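Local coordinates for protein probable transcriptional regulator (Pseudomonas aeruginosa, PDB 2ESN) that probably acts as a LysR-type transcriptional regulator, binding DNA through a helix-turn-helix domain and sensing an effector not yet identified with its C-terminal domain, at residues D176-V181 / S213-R218; L249-R254 / F273-Y278; I151-G156 / W296-L301; A112-P117 / P253-R258. All blocks are in the same frame, centred on the assembly; numbering follows the deposited sequence.

All four contacts lie in the LysR substrate-binding domain. Contacts 1 and 2 sit together, their centres about 4 Å apart, on the neighbouring strands 168-183 and 249-253. Contact 1, only partly buried, sets a tyrosine against aliphatic methyls; contact 2, buried, adds a tyrosine hydroxyl with polar partners outside it. Contact 4 shares Pro253 and Arg254 with contact 2 and carries on from strand 249-253 into the helix after it. It is also buried, joins two helices, and includes a water bridge. Contact 3, buried and closest to the centre of the chain, packs a phenylalanine of strand 153-157 on the C-terminal helix. It meets contact 4 through leucines. Contacts 1 and 4 both reach the second subunit.

Contact 1: D176-V181 / S213-R218; sequences DRYVVV and SGVIDR
Tyr178 of strand 168-183 reaches across to the first turn of helix 215-221, where Val215 and Ile216 receive it. The touch is apolar: CG1 of Val215 lies 3.7 Å from Tyr178 OH, and CD1 of Ile216 lies 4.0 Å from Tyr178 CD2. Both methyls approach the ring obliquely. Val215 brings CG1 to the hydroxyl end of the tyrosine, because that branch stands between the backbone N and the carbonyl carbon (chi1 51°), while Ile216 slides past the ring in the opposite sense. No hydrogen bond links the segments; the phenol hydroxyl is instead hydrogen-bonded to Tyr157 OH. Polar bonds gather at the helix start. Gly214 is the N-cap, and its N donates to the anti lone pair of Asp217 OD1 (2.7 Å), the one half of a capping box that a glycine N-cap allows; Asp217 OD2 forms a salt bridge with Arg227. Arg218 NH2 grips Ser213 OG (2.7 Å), and Arg218 NH1 forms a salt bridge with Glu159. Around this strand-to-helix join of the LysR substrate-binding domain, strand 249-253 lies against both Tyr178 and Ile216 through Thr251, helix 195-199 adds Tyr198 beside Ile216, and Thr29 of the second subunit packs on Ser213 and Asp217.

Contact 2: L249-R254 / F273-Y278; sequences LLTAPR and FDIPPY
Tyr278 OH, which presses on Pro253 CB at 3.3 Å, has two polar partners from elsewhere in the chain: Tyr110 OH, to which it is hydrogen-bonded, and Asp176 OD2, modelled implausibly close, so that this second hydrogen bond is only probable. Together they would hold the hydroxyl beside the proline. Pro253 CB also sits 3.8 Å from Tyr278 CZ and 3.9 Å from Tyr278 CE1, meeting the ring obliquely. The tyrosine gets there with CG between its backbone N and carbonyl carbon (chi1 67°). Farther back along both segments, the methyl CG2 of Thr251 meets CD1 of Ile275 at 3.8 Å, the two side chains crossing at a slant. Thr251 thereby splits its two branches, since OG1 is hydrogen-bonded to Tyr198 OH while the methyl faces the loop. No hydrogen bond joins the segments themselves, so 273-278 rests on the strand by van der Waals contact alone. The Tyr278 ring also meets those of Tyr157 and Tyr178, giving a cluster of tyrosines. The contact lays a loop over strand 249-253 of the LysR substrate-binding domain; that strand runs antiparallel to strand 168-183, with Ile216 of helix 215-221 against Thr251 and Val236 of helix 236-244 against Pro253.

Contact 3: I151-G156 / W296-L301; sequences IDFALG and WMIGQL
The ring of Phe153 pushes from strand 153-157 toward helix 293-303 and meets Met297 and Ile298 with different atoms. Met297 touches the CE1 side: its CG lies 3.7 Å from Phe153 CE1 and its CB 3.8 Å from the same atom, with CB also 3.9 Å from Phe153 CZ. Ile298 takes the CE2 side, its CG1 coming to 3.9 Å from Phe153 CE2. Both meet the ring obliquely. Met297 starts out toward the strand with CG anti to its backbone N (chi1 -179°), then bends at chi2 and chi3, which leads the sulfur and CE away; its methylenes, not SD, do the touching. The Met297 side chain also packs on Phe103 and Phe105 of strand 102-107. The ring of Phe153 is further stacked on His294 and lies near that of Phe105. Asp152, next to Phe153 in the chain, binds His294 NE2 and Arg101 NH2 through OD1 and accepts from Val104 N through OD2. A second-shell carboxylate therefore helps orient the imidazole that stacks on the phenylalanine. The contact proper is wholly apolar, an aromatic ring against aliphatic carbons that seals the C-terminal helix onto the sheet, with the polar bonds made by the neighbouring Asp152 rather than across the contact.

Contact 4: A112-P117 / P253-R258; sequences AFALLP and PRHAAR
Phe113 and His255 meet where helix 109-126 passes helix 254-264, with Phe113 CE2 3.4 Å from His255 CD2. Their rings lie 5.3 Å apart between centroids with planes at 53°, an oblique aromatic pair. The same CE2 of Phe113 rests 3.7 Å from Ala256 CA and 3.9 Å from Ala256 CB, so the phenyl reaches the backbone of the second helix at Ala256. On the first helix Ala114 CB supports the imidazole, 4.1 Å from His255 CD2. A water adds the polar part: it donates to the carbonyl O of Ala114 at 2.7 Å and hydrogen-bonds His255 NE2 at 2.9 Å, lying in the plane of the imidazole at its edge. With CG anti to the backbone N (chi1 -172°), His255 spans the gap between the helices.

In the next shell, Asp176 OD2 accepts from the backbone N of His255 near the start of helix 254-264, Phe174 meets the imidazole edge-to-face, and Tyr110, one turn before Ala114 on helix 109-126, packs against Pro253, His255 and Ala256. Leu237 of helix 236-244 touches both Phe113 and Ala256. The local axes approach to 10.6 Å and cross nearly at right angles (82°), helix 109-126 being kinked at Pro117. Beyond them lies the second subunit, whose Phe241 meets Phe113 edge-to-face and whose Ala238 packs on Ala112 and Phe113, so Phe113 serves both the helix pair within the chain and the subunit interface, consistent with the effector-domain dimer of LysR-type regulators.

Contact 1: D176-V181 / S213-R218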
loop_
_atom_site.group_PDB
_atom_site.type_symbol
_atom_site.label_atom_id
_atom_site.label_comp_id
_atom_site.label_asym_id
_atom_site.label_seq_id
_atom_site.Cartn_x
_atom_site.Cartn_y
_atom_site.Cartn_z
ATOM N N ASP C 176 28.118 -19.479 -13.925
ATOM C CA ASP C 176 29.069 -19.873 -12.859
ATOM C C ASP C 176 28.544 -21.161 -12.171
ATOM O O ASP C 176 27.477 -21.674 -12.517
ATOM C CB ASP C 176 29.208 -18.715 -11.831
ATOM C CG ASP C 176 30.408 -18.851 -10.846
ATOM O OD1 ASP C 176 31.533 -19.334 -11.169
ATOM O OD2 ASP C 176 30.218 -18.336 -9.739
ATOM N N ARG C 177 29.284 -21.662 -11.190
ATOM C CA ARG C 177 28.814 -22.783 -10.389
ATOM C C ARG C 177 28.907 -22.492 -8.880
ATOM O O ARG C 177 29.564 -21.510 -8.447
ATOM C CB ARG C 177 29.620 -24.027 -10.764
ATOM C CG ARG C 177 31.151 -23.842 -10.668
ATOM C CD ARG C 177 31.869 -25.105 -11.173
ATOM N NE ARG C 177 33.195 -25.261 -10.538
ATOM C CZ ARG C 177 34.339 -24.741 -11.002
ATOM N NH1 ARG C 177 34.380 -23.999 -12.119
ATOM N NH2 ARG C 177 35.460 -24.945 -10.316
ATOM N N TYR C 178 28.209 -23.311 -8.105
ATOM C CA TYR C 178 28.315 -23.322 -6.643
ATOM C C TYR C 178 29.456 -24.217 -6.162
ATOM O O TYR C 178 29.774 -25.222 -6.809
ATOM C CB TYR C 178 27.041 -23.827 -6.000
ATOM C CG TYR C 178 25.979 -22.766 -5.869
ATOM C CD1 TYR C 178 25.326 -22.278 -6.998
ATOM C CD2 TYR C 178 25.623 -22.243 -4.616
ATOM C CE1 TYR C 178 24.362 -21.250 -6.892
ATOM C CE2 TYR C 178 24.637 -21.262 -4.480
ATOM C CZ TYR C 178 24.015 -20.766 -5.629
ATOM O OH TYR C 178 23.063 -19.772 -5.540
ATOM N N VAL C 179 30.076 -23.821 -5.039
ATOM C CA VAL C 179 31.057 -24.620 -4.384
ATOM C C VAL C 179 30.731 -24.598 -2.882
ATOM O O VAL C 179 29.906 -23.827 -2.476
ATOM C CB VAL C 179 32.505 -24.117 -4.655
ATOM C CG1 VAL C 179 32.889 -24.318 -6.108
ATOM C CG2 VAL C 179 32.724 -22.625 -4.193
ATOM N N VAL C 180 31.352 -25.501 -2.117
ATOM C CA VAL C 180 31.238 -25.646 -0.666
ATOM C C VAL C 180 32.495 -24.969 -0.144
ATOM O O VAL C 180 33.604 -25.241 -0.615
ATOM C CB VAL C 180 31.182 -27.133 -0.228
ATOM C CG1 VAL C 180 31.184 -27.263 1.314
ATOM C CG2 VAL C 180 29.889 -27.766 -0.776
ATOM N N VAL C 181 32.268 -24.081 0.823
ATOM C CA VAL C 181 33.251 -23.271 1.430
ATOM C C VAL C 181 33.290 -23.643 2.901
ATOM O O VAL C 181 32.241 -23.860 3.490
ATOM C CB VAL C 181 32.759 -21.780 1.270
ATOM C CG1 VAL C 181 33.476 -20.877 2.181
ATOM C CG2 VAL C 181 32.810 -21.327 -0.241
ATOM N N SER C 213 13.883 -21.261 3.032
ATOM C CA SER C 213 14.839 -22.297 2.696
ATOM C C SER C 213 15.870 -21.718 1.744
ATOM O O SER C 213 15.563 -20.718 1.100
ATOM C CB SER C 213 14.079 -23.450 2.012
ATOM O OG SER C 213 13.769 -23.051 0.694
ATOM N N GLY C 214 17.042 -22.356 1.590
ATOM C CA GLY C 214 18.075 -21.963 0.572
ATOM C C GLY C 214 17.814 -22.681 -0.758
ATOM O O GLY C 214 17.022 -23.655 -0.794
ATOM N N VAL C 215 18.402 -22.210 -1.864
ATOM C CA VAL C 215 18.189 -22.877 -3.190
ATOM C C VAL C 215 18.787 -24.297 -3.121
ATOM O O VAL C 215 18.289 -25.244 -3.719
ATOM C CB VAL C 215 18.838 -22.083 -4.363
ATOM C CG1 VAL C 215 20.351 -21.762 -4.017
ATOM C CG2 VAL C 215 18.702 -22.872 -5.696
ATOM N N ILE C 216 19.848 -24.440 -2.342
ATOM C CA ILE C 216 20.419 -25.777 -2.116
ATOM C C ILE C 216 19.495 -26.707 -1.317
ATOM O O ILE C 216 19.551 -27.922 -1.471
ATOM C CB ILE C 216 21.814 -25.648 -1.453
ATOM C CG1 ILE C 216 22.673 -24.669 -2.255
ATOM C CG2 ILE C 216 22.479 -27.039 -1.259
ATOM C CD1 ILE C 216 23.058 -25.151 -3.683
ATOM N N ASP C 217 18.690 -26.145 -0.415
ATOM C CA ASP C 217 17.795 -26.956 0.418
ATOM C C ASP C 217 16.712 -27.565 -0.444
ATOM O O ASP C 217 16.403 -28.741 -0.317
ATOM C CB ASP C 217 17.143 -26.117 1.519
ATOM C CG ASP C 217 18.124 -25.667 2.558
ATOM O OD1 ASP C 217 18.205 -24.439 2.782
ATOM O OD2 ASP C 217 18.861 -26.524 3.123
ATOM N N ARG C 218 16.111 -26.718 -1.267
ATOM C CA ARG C 218 15.205 -27.128 -2.343
ATOM C C ARG C 218 15.851 -28.281 -3.125
ATOM O O ARG C 218 15.319 -29.394 -3.112
ATOM C CB ARG C 218 14.903 -25.917 -3.242
ATOM C CG ARG C 218 13.493 -25.264 -3.047
ATOM C CD ARG C 218 13.411 -23.784 -3.567
ATOM N NE ARG C 218 13.650 -22.925 -2.422
ATOM C CZ ARG C 218 14.519 -21.909 -2.314
ATOM N NH1 ARG C 218 15.241 -21.459 -3.345
ATOM N NH2 ARG C 218 14.588 -21.294 -1.138
#

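Contact 2: L249-R254 / F273-Y278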
loop_
_atom_site.group_PDB
_atom_site.type_symbol
_atom_site.label_atom_id
_atom_site.label_comp_id
_atom_site.label_asym_id
_atom_site.label_seq_id
_atom_site.Cartn_x
_atom_site.Cartn_y
_atom_site.Cartn_z
ATOM N N LEU C 249 29.520 -24.768 7.212
ATOM C CA LEU C 249 29.727 -24.844 5.804
ATOM C C LEU C 249 28.756 -23.907 5.047
ATOM O O LEU C 249 27.638 -23.645 5.527
ATOM C CB LEU C 249 29.542 -26.290 5.366
ATOM C CG LEU C 249 30.492 -27.327 6.034
ATOM C CD1 LEU C 249 30.309 -28.676 5.370
ATOM C CD2 LEU C 249 31.945 -26.880 5.858
ATOM N N LEU C 250 29.174 -23.418 3.876
ATOM C CA LEU C 250 28.365 -22.524 3.095
ATOM C C LEU C 250 28.456 -23.000 1.669
ATOM O O LEU C 250 29.543 -23.284 1.190
ATOM C CB LEU C 250 28.855 -21.063 3.220
ATOM C CG LEU C 250 28.338 -20.049 2.158
ATOM C CD1 LEU C 250 26.841 -19.701 2.406
ATOM C CD2 LEU C 250 29.175 -18.751 2.174
ATOM N N THR C 251 27.334 -23.091 0.975
ATOM C CA THR C 251 27.365 -23.550 -0.445
ATOM C C THR C 251 26.998 -22.307 -1.286
ATOM O O THR C 251 25.862 -21.820 -1.198
ATOM C CB THR C 251 26.384 -24.724 -0.679
ATOM O OG1 THR C 251 26.558 -25.701 0.397
ATOM C CG2 THR C 251 26.584 -25.312 -2.127
ATOM N N ALA C 252 27.985 -21.771 -2.018
ATOM C CA ALA C 252 27.962 -20.376 -2.476
ATOM C C ALA C 252 28.454 -20.324 -3.907
ATOM O O ALA C 252 29.234 -21.166 -4.307
ATOM C CB ALA C 252 28.964 -19.515 -1.659
ATOM N N PRO C 253 28.069 -19.272 -4.635
ATOM C CA PRO C 253 28.683 -18.998 -5.895
ATOM C C PRO C 253 30.197 -18.928 -5.817
ATOM O O PRO C 253 30.770 -18.183 -4.974
ATOM C CB PRO C 253 28.096 -17.635 -6.303
ATOM C CG PRO C 253 26.748 -17.538 -5.496
ATOM C CD PRO C 253 27.032 -18.286 -4.240
ATOM N N ARG C 254 30.827 -19.659 -6.736
ATOM C CA ARG C 254 32.286 -19.706 -6.864
ATOM C C ARG C 254 32.955 -18.338 -7.148
ATOM O O ARG C 254 33.981 -17.964 -6.545
ATOM C CB ARG C 254 32.700 -20.792 -7.861
ATOM C CG ARG C 254 34.245 -21.030 -7.905
ATOM C CD ARG C 254 34.586 -21.967 -9.071
ATOM N NE ARG C 254 36.033 -22.281 -9.179
ATOM C CZ ARG C 254 36.952 -21.646 -9.955
ATOM N NH1 ARG C 254 38.216 -22.047 -9.959
ATOM N NH2 ARG C 254 36.661 -20.583 -10.706
ATOM N N PHE C 273 27.540 -33.431 -4.226
ATOM C CA PHE C 273 26.281 -33.803 -4.870
ATOM C C PHE C 273 26.168 -32.916 -6.106
ATOM O O PHE C 273 26.969 -31.977 -6.296
ATOM C CB PHE C 273 25.076 -33.620 -3.917
ATOM C CG PHE C 273 25.061 -32.316 -3.192
ATOM C CD1 PHE C 273 24.302 -31.240 -3.663
ATOM C CD2 PHE C 273 25.768 -32.149 -2.009
ATOM C CE1 PHE C 273 24.289 -30.005 -2.985
ATOM C CE2 PHE C 273 25.757 -30.901 -1.314
ATOM C CZ PHE C 273 25.039 -29.835 -1.810
ATOM N N ASP C 274 25.191 -33.206 -6.955
ATOM C CA ASP C 274 25.075 -32.519 -8.246
ATOM C C ASP C 274 24.341 -31.214 -8.029
ATOM O O ASP C 274 23.250 -31.227 -7.475
ATOM C CB ASP C 274 24.267 -33.370 -9.277
ATOM C CG ASP C 274 24.929 -34.721 -9.595
ATOM O OD1 ASP C 274 26.190 -34.808 -9.531
ATOM O OD2 ASP C 274 24.171 -35.695 -9.917
ATOM N N ILE C 275 24.917 -30.110 -8.505
ATOM C CA ILE C 275 24.201 -28.819 -8.546
ATOM C C ILE C 275 24.310 -28.271 -9.940
ATOM O O ILE C 275 25.404 -28.139 -10.443
ATOM C CB ILE C 275 24.831 -27.761 -7.574
ATOM C CG1 ILE C 275 25.056 -28.348 -6.167
ATOM C CG2 ILE C 275 23.927 -26.533 -7.484
ATOM C CD1 ILE C 275 26.101 -27.498 -5.246
ATOM N N PRO C 276 23.173 -27.988 -10.616
ATOM C CA PRO C 276 23.292 -27.246 -11.893
ATOM C C PRO C 276 24.093 -25.924 -11.799
ATOM O O PRO C 276 23.992 -25.222 -10.785
ATOM C CB PRO C 276 21.838 -26.932 -12.283
ATOM C CG PRO C 276 20.918 -27.656 -11.292
ATOM C CD PRO C 276 21.783 -28.413 -10.309
ATOM N N PRO C 277 24.855 -25.592 -12.862
ATOM C CA PRO C 277 25.505 -24.323 -13.026
ATOM C C PRO C 277 24.374 -23.349 -12.953
ATOM O O PRO C 277 23.231 -23.713 -13.230
ATOM C CB PRO C 277 26.051 -24.366 -14.469
ATOM C CG PRO C 277 26.276 -25.872 -14.723
ATOM C CD PRO C 277 25.065 -26.482 -14.029
ATOM N N TYR C 278 24.659 -22.141 -12.503
ATOM C CA TYR C 278 23.664 -21.089 -12.563
ATOM C C TYR C 278 24.047 -20.124 -13.667
ATOM O O TYR C 278 25.227 -20.034 -14.107
ATOM C CB TYR C 278 23.500 -20.393 -11.202
ATOM C CG TYR C 278 24.704 -19.595 -10.759
ATOM C CD1 TYR C 278 25.730 -20.186 -10.001
ATOM C CD2 TYR C 278 24.825 -18.237 -11.093
ATOM C CE1 TYR C 278 26.846 -19.422 -9.571
ATOM C CE2 TYR C 278 25.924 -17.469 -10.678
ATOM C CZ TYR C 278 26.954 -18.064 -9.930
ATOM O OH TYR C 278 28.048 -17.295 -9.543
#

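Contact 3: I151-G156 / W296-L301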
loop_
_atom_site.group_PDB
_atom_site.type_symbol
_atom_site.label_atom_id
_atom_site.label_comp_id
_atom_site.label_asym_id
_atom_site.label_seq_id
_atom_site.Cartn_x
_atom_site.Cartn_y
_atom_site.Cartn_z
ATOM N N ILE C 151 11.401 0.498 -11.708
ATOM C CA ILE C 151 12.632 -0.263 -11.784
ATOM C C ILE C 151 12.810 -0.577 -13.279
ATOM O O ILE C 151 11.890 -1.087 -13.935
ATOM C CB ILE C 151 12.488 -1.586 -10.970
ATOM C CG1 ILE C 151 12.654 -1.342 -9.473
ATOM C CG2 ILE C 151 13.436 -2.642 -11.405
ATOM C CD1 ILE C 151 12.063 -2.500 -8.585
ATOM N N ASP C 152 13.990 -0.267 -13.798
ATOM C CA ASP C 152 14.355 -0.548 -15.178
ATOM C C ASP C 152 14.601 -2.032 -15.354
ATOM O O ASP C 152 14.141 -2.620 -16.306
ATOM C CB ASP C 152 15.603 0.297 -15.583
ATOM C CG ASP C 152 15.343 1.817 -15.522
ATOM O OD1 ASP C 152 14.617 2.327 -16.367
ATOM O OD2 ASP C 152 15.832 2.527 -14.627
ATOM N N PHE C 153 15.320 -2.641 -14.413
ATOM C CA PHE C 153 15.798 -4.004 -14.575
ATOM C C PHE C 153 15.858 -4.767 -13.244
ATOM O O PHE C 153 15.927 -4.173 -12.196
ATOM C CB PHE C 153 17.243 -4.003 -15.113
ATOM C CG PHE C 153 17.411 -3.423 -16.479
ATOM C CD1 PHE C 153 17.901 -2.132 -16.627
ATOM C CD2 PHE C 153 17.140 -4.175 -17.602
ATOM C CE1 PHE C 153 18.106 -1.583 -17.904
ATOM C CE2 PHE C 153 17.280 -3.622 -18.895
ATOM C CZ PHE C 153 17.790 -2.349 -19.055
ATOM N N ALA C 154 15.923 -6.087 -13.321
ATOM C CA ALA C 154 16.102 -6.904 -12.133
ATOM C C ALA C 154 17.181 -7.898 -12.436
ATOM O O ALA C 154 17.386 -8.258 -13.594
ATOM C CB ALA C 154 14.793 -7.586 -11.730
ATOM N N LEU C 155 17.902 -8.325 -11.403
ATOM C CA LEU C 155 19.008 -9.274 -11.583
ATOM C C LEU C 155 18.737 -10.534 -10.770
ATOM O O LEU C 155 18.150 -10.454 -9.696
ATOM C CB LEU C 155 20.330 -8.652 -11.064
ATOM C CG LEU C 155 20.766 -7.288 -11.615
ATOM C CD1 LEU C 155 22.094 -6.802 -10.973
ATOM C CD2 LEU C 155 20.952 -7.395 -13.146
ATOM N N GLY C 156 19.185 -11.687 -11.273
ATOM C CA GLY C 156 19.088 -12.950 -10.518
ATOM C C GLY C 156 19.374 -14.107 -11.457
ATOM O O GLY C 156 19.896 -13.907 -12.535
ATOM N N TRP C 296 20.206 0.047 -24.971
ATOM C CA TRP C 296 21.664 0.230 -24.797
ATOM C C TRP C 296 22.200 -0.616 -23.608
ATOM O O TRP C 296 23.205 -1.379 -23.741
ATOM C CB TRP C 296 21.942 1.695 -24.622
ATOM C CG TRP C 296 23.359 2.028 -24.262
ATOM C CD1 TRP C 296 24.407 2.149 -25.115
ATOM C CD2 TRP C 296 23.865 2.322 -22.950
ATOM N NE1 TRP C 296 25.531 2.501 -24.420
ATOM C CE2 TRP C 296 25.241 2.571 -23.085
ATOM C CE3 TRP C 296 23.289 2.343 -21.663
ATOM C CZ2 TRP C 296 26.061 2.899 -22.005
ATOM C CZ3 TRP C 296 24.126 2.674 -20.552
ATOM C CH2 TRP C 296 25.499 2.939 -20.750
ATOM N N MET C 297 21.509 -0.507 -22.463
ATOM C CA MET C 297 21.963 -1.176 -21.262
ATOM C C MET C 297 21.920 -2.667 -21.485
ATOM O O MET C 297 22.835 -3.412 -21.063
ATOM C CB MET C 297 21.178 -0.748 -20.027
ATOM C CG MET C 297 21.695 -1.458 -18.722
ATOM S SD MET C 297 23.397 -1.110 -18.264
ATOM C CE MET C 297 23.172 0.409 -17.626
ATOM N N ILE C 298 20.879 -3.142 -22.176
ATOM C CA ILE C 298 20.837 -4.554 -22.536
ATOM C C ILE C 298 22.079 -4.952 -23.359
ATOM O O ILE C 298 22.736 -5.937 -23.067
ATOM C CB ILE C 298 19.571 -4.921 -23.294
ATOM C CG1 ILE C 298 18.370 -4.982 -22.350
ATOM C CG2 ILE C 298 19.709 -6.297 -23.892
ATOM C CD1 ILE C 298 17.021 -4.910 -23.091
ATOM N N GLY C 299 22.414 -4.171 -24.386
ATOM C CA GLY C 299 23.636 -4.447 -25.157
ATOM C C GLY C 299 24.947 -4.302 -24.369
ATOM O O GLY C 299 25.934 -4.985 -24.670
ATOM N N GLN C 300 24.965 -3.402 -23.375
ATOM C CA GLN C 300 26.149 -3.232 -22.539
ATOM C C GLN C 300 26.557 -4.538 -21.865
ATOM O O GLN C 300 27.723 -4.932 -21.969
ATOM C CB GLN C 300 26.000 -2.098 -21.509
ATOM C CG GLN C 300 26.149 -0.733 -22.102
ATOM C CD GLN C 300 27.469 -0.543 -22.892
ATOM O OE1 GLN C 300 28.546 -0.482 -22.302
ATOM N NE2 GLN C 300 27.371 -0.435 -24.232
ATOM N N LEU C 301 25.610 -5.223 -21.209
ATOM C CA LEU C 301 25.921 -6.491 -20.522
ATOM C C LEU C 301 26.303 -7.630 -21.481
ATOM O O LEU C 301 26.915 -8.623 -21.062
ATOM C CB LEU C 301 24.776 -6.923 -19.639
ATOM C CG LEU C 301 24.747 -6.317 -18.237
ATOM C CD1 LEU C 301 24.699 -4.820 -18.312
ATOM C CD2 LEU C 301 23.580 -6.868 -17.371
#

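Contact 4: A112-P117 / P253-R258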
loop_
_atom_site.group_PDB
_atom_site.type_symbol
_atom_site.label_atom_id
_atom_site.label_comp_id
_atom_site.label_asym_id
_atom_site.label_seq_id
_atom_site.Cartn_x
_atom_site.Cartn_y
_atom_site.Cartn_z
ATOM N N ALA C 112 24.917 -7.446 -7.253
ATOM C CA ALA C 112 25.611 -6.144 -7.234
ATOM C C ALA C 112 27.137 -6.356 -7.309
ATOM O O ALA C 112 27.848 -5.714 -8.102
ATOM C CB ALA C 112 25.211 -5.346 -5.966
ATOM N N PHE C 113 27.625 -7.295 -6.499
ATOM C CA PHE C 113 29.021 -7.659 -6.540
ATOM C C PHE C 113 29.481 -8.154 -7.890
ATOM O O PHE C 113 30.615 -7.806 -8.322
ATOM C CB PHE C 113 29.330 -8.711 -5.435
ATOM C CG PHE C 113 30.579 -9.543 -5.708
ATOM C CD1 PHE C 113 31.838 -9.099 -5.342
ATOM C CD2 PHE C 113 30.483 -10.760 -6.355
ATOM C CE1 PHE C 113 32.964 -9.904 -5.594
ATOM C CE2 PHE C 113 31.583 -11.526 -6.628
ATOM C CZ PHE C 113 32.840 -11.109 -6.224
ATOM N N ALA C 114 28.681 -8.994 -8.548
ATOM C CA ALA C 114 29.116 -9.642 -9.801
ATOM C C ALA C 114 29.099 -8.651 -11.013
ATOM O O ALA C 114 30.021 -8.631 -11.845
ATOM C CB ALA C 114 28.332 -10.960 -10.086
ATOM N N LEU C 115 28.073 -7.820 -11.054
ATOM C CA LEU C 115 27.831 -6.872 -12.125
ATOM C C LEU C 115 28.548 -5.534 -11.975
ATOM O O LEU C 115 29.155 -5.080 -12.900
ATOM C CB LEU C 115 26.370 -6.590 -12.225
ATOM C CG LEU C 115 25.698 -6.061 -13.543
ATOM C CD1 LEU C 115 24.753 -4.911 -13.328
ATOM C CD2 LEU C 115 26.461 -6.060 -14.885
ATOM N N LEU C 116 28.455 -4.884 -10.836
ATOM C CA LEU C 116 28.893 -3.479 -10.778
ATOM C C LEU C 116 30.378 -3.210 -11.045
ATOM O O LEU C 116 30.683 -2.203 -11.710
ATOM C CB LEU C 116 28.475 -2.824 -9.453
ATOM C CG LEU C 116 26.965 -2.538 -9.265
ATOM C CD1 LEU C 116 26.708 -1.642 -8.001
ATOM C CD2 LEU C 116 26.402 -1.875 -10.447
ATOM N N PRO C 117 31.312 -4.024 -10.472
ATOM C CA PRO C 117 32.743 -3.744 -10.724
ATOM C C PRO C 117 33.119 -3.671 -12.201
ATOM O O PRO C 117 33.689 -2.651 -12.601
ATOM C CB PRO C 117 33.465 -4.895 -9.960
ATOM C CG PRO C 117 32.433 -5.076 -8.662
ATOM C CD PRO C 117 31.143 -5.109 -9.456
ATOM N N PRO C 253 28.069 -19.272 -4.635
ATOM C CA PRO C 253 28.683 -18.998 -5.895
ATOM C C PRO C 253 30.197 -18.928 -5.817
ATOM O O PRO C 253 30.770 -18.183 -4.974
ATOM C CB PRO C 253 28.096 -17.635 -6.303
ATOM C CG PRO C 253 26.748 -17.538 -5.496
ATOM C CD PRO C 253 27.032 -18.286 -4.240
ATOM N N ARG C 254 30.827 -19.659 -6.736
ATOM C CA ARG C 254 32.286 -19.706 -6.864
ATOM C C ARG C 254 32.955 -18.338 -7.148
ATOM O O ARG C 254 33.981 -17.964 -6.545
ATOM C CB ARG C 254 32.700 -20.792 -7.861
ATOM C CG ARG C 254 34.245 -21.030 -7.905
ATOM C CD ARG C 254 34.586 -21.967 -9.071
ATOM N NE ARG C 254 36.033 -22.281 -9.179
ATOM C CZ ARG C 254 36.952 -21.646 -9.955
ATOM N NH1 ARG C 254 38.216 -22.047 -9.959
ATOM N NH2 ARG C 254 36.661 -20.583 -10.706
ATOM N N HIS C 255 32.337 -17.537 -8.002
ATOM C CA HIS C 255 32.883 -16.237 -8.298
ATOM C C HIS C 255 33.043 -15.451 -7.015
ATOM O O HIS C 255 34.041 -14.792 -6.853
ATOM C CB HIS C 255 31.908 -15.477 -9.232
ATOM C CG HIS C 255 32.457 -14.176 -9.778
ATOM N ND1 HIS C 255 33.610 -14.107 -10.540
ATOM C CD2 HIS C 255 31.972 -12.912 -9.716
ATOM C CE1 HIS C 255 33.815 -12.855 -10.907
ATOM N NE2 HIS C 255 32.843 -12.109 -10.404
ATOM N N ALA C 256 32.055 -15.502 -6.096
ATOM C CA ALA C 256 32.171 -14.749 -4.825
ATOM C C ALA C 256 33.162 -15.381 -3.799
ATOM O O ALA C 256 33.970 -14.686 -3.121
ATOM C CB ALA C 256 30.772 -14.517 -4.200
ATOM N N ALA C 257 33.088 -16.696 -3.663
ATOM C CA ALA C 257 33.928 -17.395 -2.728
ATOM C C ALA C 257 35.403 -17.209 -3.130
ATOM O O ALA C 257 36.271 -16.970 -2.261
ATOM C CB ALA C 257 33.540 -18.931 -2.707
ATOM N N ARG C 258 35.704 -17.331 -4.425
ATOM C CA ARG C 258 37.088 -17.017 -4.887
ATOM C C ARG C 258 37.566 -15.623 -4.569
ATOM O O ARG C 258 38.702 -15.468 -4.197
ATOM C CB ARG C 258 37.235 -17.209 -6.380
ATOM C CG ARG C 258 37.169 -18.641 -6.799
ATOM C CD ARG C 258 37.309 -18.759 -8.322
ATOM N NE ARG C 258 38.612 -19.350 -8.597
ATOM C CZ ARG C 258 39.764 -18.677 -8.712
ATOM N NH1 ARG C 258 40.887 -19.354 -8.933
ATOM N NH2 ARG C 258 39.801 -17.335 -8.629
HETATM O O HOH W 1 32.515 -9.365 -11.241
#